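Local coordinates for polyporopepsin (PDB 1WKR), which is a fungal pepsin-family aspartic endopeptidase that clots milk and cleaves peptide bonds with broad specificity, at residues 9-14 / 151-156. Residues are numbered along the deposited sequence; the frame is centred on the assembly and turned at random.
Sequences NQLVDY and TSESST
Asn9 and Ser155 form an antiparallel hydrogen-bonded pair where strand 3-9 runs out and strand 155-162 begins, at one end of a pairing within the six-stranded interdomain sheet of pepsin-like enzymes; the hairpin to strand 14-20 follows. Asn9 N gives Ser155 O a short, nearly straight bond (2.8 Å, 167° at the hydrogen); the return bond from Ser155 N to Asn9 O is longer, 3.3 Å. Ser154 CA adds a CA-H...O contact to Asn9 O, and water 1 donates to both Asn9 O and Ser152 O, tying the strand end to the loop before Ser155. From Asn9, CB lies 3.5 Å from Ser155 O, and CG, anti to the backbone N (chi1 -171°), carries the amide back over its own loop. There OD1 accepts from Leu11 N at 2.8 Å, closing an Asx turn, while ND2 bonds Glu314 OE2 and, weakly, Tyr14 OH. Past the turn, Leu11 reaches over the 151-156 loop: CD2 presses to 3.3 Å from Ser152 O, CG faces Glu153 O and CD1 nears Glu153 OE1. With an alanine here, both methyls go, and a gap is likely to open beside the Ser152 and Glu153 carbonyls and against Leu278. Water 2 links Gln10 OE1 to Ser154 OG. Backbone bonds and bridging waters thus supply the polar links, while Leu11 lays its methyls against carbonyl oxygens and the Glu153 carboxylate, with Leu278 as apolar neighbour.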
loop_
_atom_site.group_PDB
_atom_site.type_symbol
_atom_site.label_atom_id
_atom_site.label_comp_id
_atom_site.label_asym_id
_atom_site.label_seq_id
_atom_site.Cartn_x
_atom_site.Cartn_y
_atom_site.Cartn_z
ATOM N N ASN A 9 0.215 1.053 12.178
ATOM C CA ASN A 9 1.184 1.849 11.430
ATOM C C ASN A 9 2.550 1.556 11.963
ATOM O O ASN A 9 2.838 1.899 13.147
ATOM C CB ASN A 9 0.808 3.323 11.602
ATOM C CG ASN A 9 1.586 4.242 10.713
ATOM O OD1 ASN A 9 2.784 4.052 10.500
ATOM N ND2 ASN A 9 0.948 5.291 10.187
ATOM N N GLN A 10 3.436 0.985 11.160
ATOM C CA GLN A 10 4.841 0.714 11.507
ATOM C C GLN A 10 5.767 1.655 10.744
ATOM O O GLN A 10 6.920 1.312 10.472
ATOM C CB GLN A 10 5.225 -0.750 11.231
ATOM C CG GLN A 10 4.367 -1.752 12.008
ATOM C CD GLN A 10 4.886 -3.191 11.977
ATOM O OE1 GLN A 10 4.735 -3.877 12.997
ATOM N NE2 GLN A 10 5.480 -3.593 10.884
ATOM N N LEU A 11 5.257 2.813 10.340
ATOM C CA LEU A 11 6.001 3.931 9.742
ATOM C C LEU A 11 6.333 3.667 8.295
ATOM O O LEU A 11 6.025 4.511 7.411
ATOM C CB LEU A 11 7.339 4.257 10.507
ATOM C CG LEU A 11 7.175 4.412 11.989
ATOM C CD1 LEU A 11 8.529 4.837 12.610
ATOM C CD2 LEU A 11 6.056 5.356 12.386
ATOM N N VAL A 12 6.932 2.536 7.982
ATOM C CA VAL A 12 7.257 2.159 6.594
ATOM C C VAL A 12 6.179 1.299 5.970
ATOM O O VAL A 12 6.153 1.101 4.746
ATOM C CB VAL A 12 8.653 1.518 6.472
ATOM C CG1 VAL A 12 9.746 2.544 6.930
ATOM C CG2 VAL A 12 8.809 0.241 7.273
ATOM N N ASP A 13 5.334 0.687 6.792
ATOM C CA ASP A 13 4.253 -0.196 6.301
ATOM C C ASP A 13 3.175 -0.230 7.342
ATOM O O ASP A 13 3.380 0.271 8.466
ATOM C CB ASP A 13 4.809 -1.614 5.972
ATOM C CG ASP A 13 5.504 -2.236 7.161
ATOM O OD1 ASP A 13 4.912 -2.425 8.188
ATOM O OD2 ASP A 13 6.728 -2.618 6.954
ATOM N N TYR A 14 2.027 -0.800 6.986
ATOM C CA TYR A 14 0.981 -1.167 7.947
ATOM C C TYR A 14 0.880 -2.687 7.998
ATOM O O TYR A 14 1.065 -3.365 6.973
ATOM C CB TYR A 14 -0.415 -0.649 7.477
ATOM C CG TYR A 14 -0.770 0.701 8.069
ATOM C CD1 TYR A 14 -0.302 1.894 7.477
ATOM C CD2 TYR A 14 -1.608 0.790 9.168
ATOM C CE1 TYR A 14 -0.658 3.149 8.035
ATOM C CE2 TYR A 14 -1.989 2.008 9.685
ATOM C CZ TYR A 14 -1.532 3.182 9.098
ATOM O OH TYR A 14 -1.914 4.399 9.605
ATOM N N THR A 151 2.611 9.726 15.142
ATOM C CA THR A 151 3.752 10.336 15.926
ATOM C C THR A 151 4.204 9.264 16.876
ATOM O O THR A 151 4.947 9.667 17.864
ATOM C CB THR A 151 3.290 11.566 16.726
ATOM O OG1 THR A 151 2.245 11.218 17.582
ATOM C CG2 THR A 151 2.779 12.703 15.764
ATOM N N SER A 152 3.927 8.029 16.686
ATOM C CA SER A 152 4.522 6.916 17.562
ATOM C C SER A 152 5.103 5.972 16.705
ATOM O O SER A 152 4.960 5.772 15.491
ATOM C CB SER A 152 3.331 6.374 18.422
ATOM O OG SER A 152 2.893 7.319 19.313
ATOM N N GLU A 153 5.976 5.054 17.366
ATOM C CA GLU A 153 6.661 4.042 16.466
ATOM C C GLU A 153 5.723 3.039 16.014
ATOM O O GLU A 153 5.962 2.372 14.961
ATOM C CB GLU A 153 7.670 3.303 17.432
ATOM C CG GLU A 153 8.760 4.242 17.976
ATOM C CD GLU A 153 9.698 4.612 17.022
ATOM O OE1 GLU A 153 10.247 3.855 16.113
ATOM O OE2 GLU A 153 10.305 5.785 17.164
ATOM N N SER A 154 4.613 2.682 16.743
ATOM C CA SER A 154 3.734 1.629 16.345
ATOM C C SER A 154 2.357 2.050 16.866
ATOM O O SER A 154 2.228 2.377 18.141
ATOM C CB SER A 154 4.099 0.258 17.115
ATOM O OG SER A 154 3.189 -0.702 16.798
ATOM N N SER A 155 1.444 2.516 16.045
ATOM C CA SER A 155 0.159 3.015 16.423
ATOM C C SER A 155 -0.919 2.273 15.703
ATOM O O SER A 155 -0.932 2.236 14.443
ATOM C CB SER A 155 0.049 4.502 16.035
ATOM O OG SER A 155 1.032 5.394 16.613
ATOM N N THR A 156 -1.819 1.649 16.420
ATOM C CA THR A 156 -2.930 0.939 15.793
ATOM C C THR A 156 -4.003 1.970 15.480
ATOM O O THR A 156 -4.973 2.148 16.198
ATOM C CB THR A 156 -3.471 -0.222 16.694
ATOM O OG1 THR A 156 -2.357 -1.082 16.965
ATOM C CG2 THR A 156 -4.542 -1.047 15.951
HETATM O O HOH W 1 3.002 4.423 14.285
HETATM O O HOH W 2 3.543 -3.237 15.464
#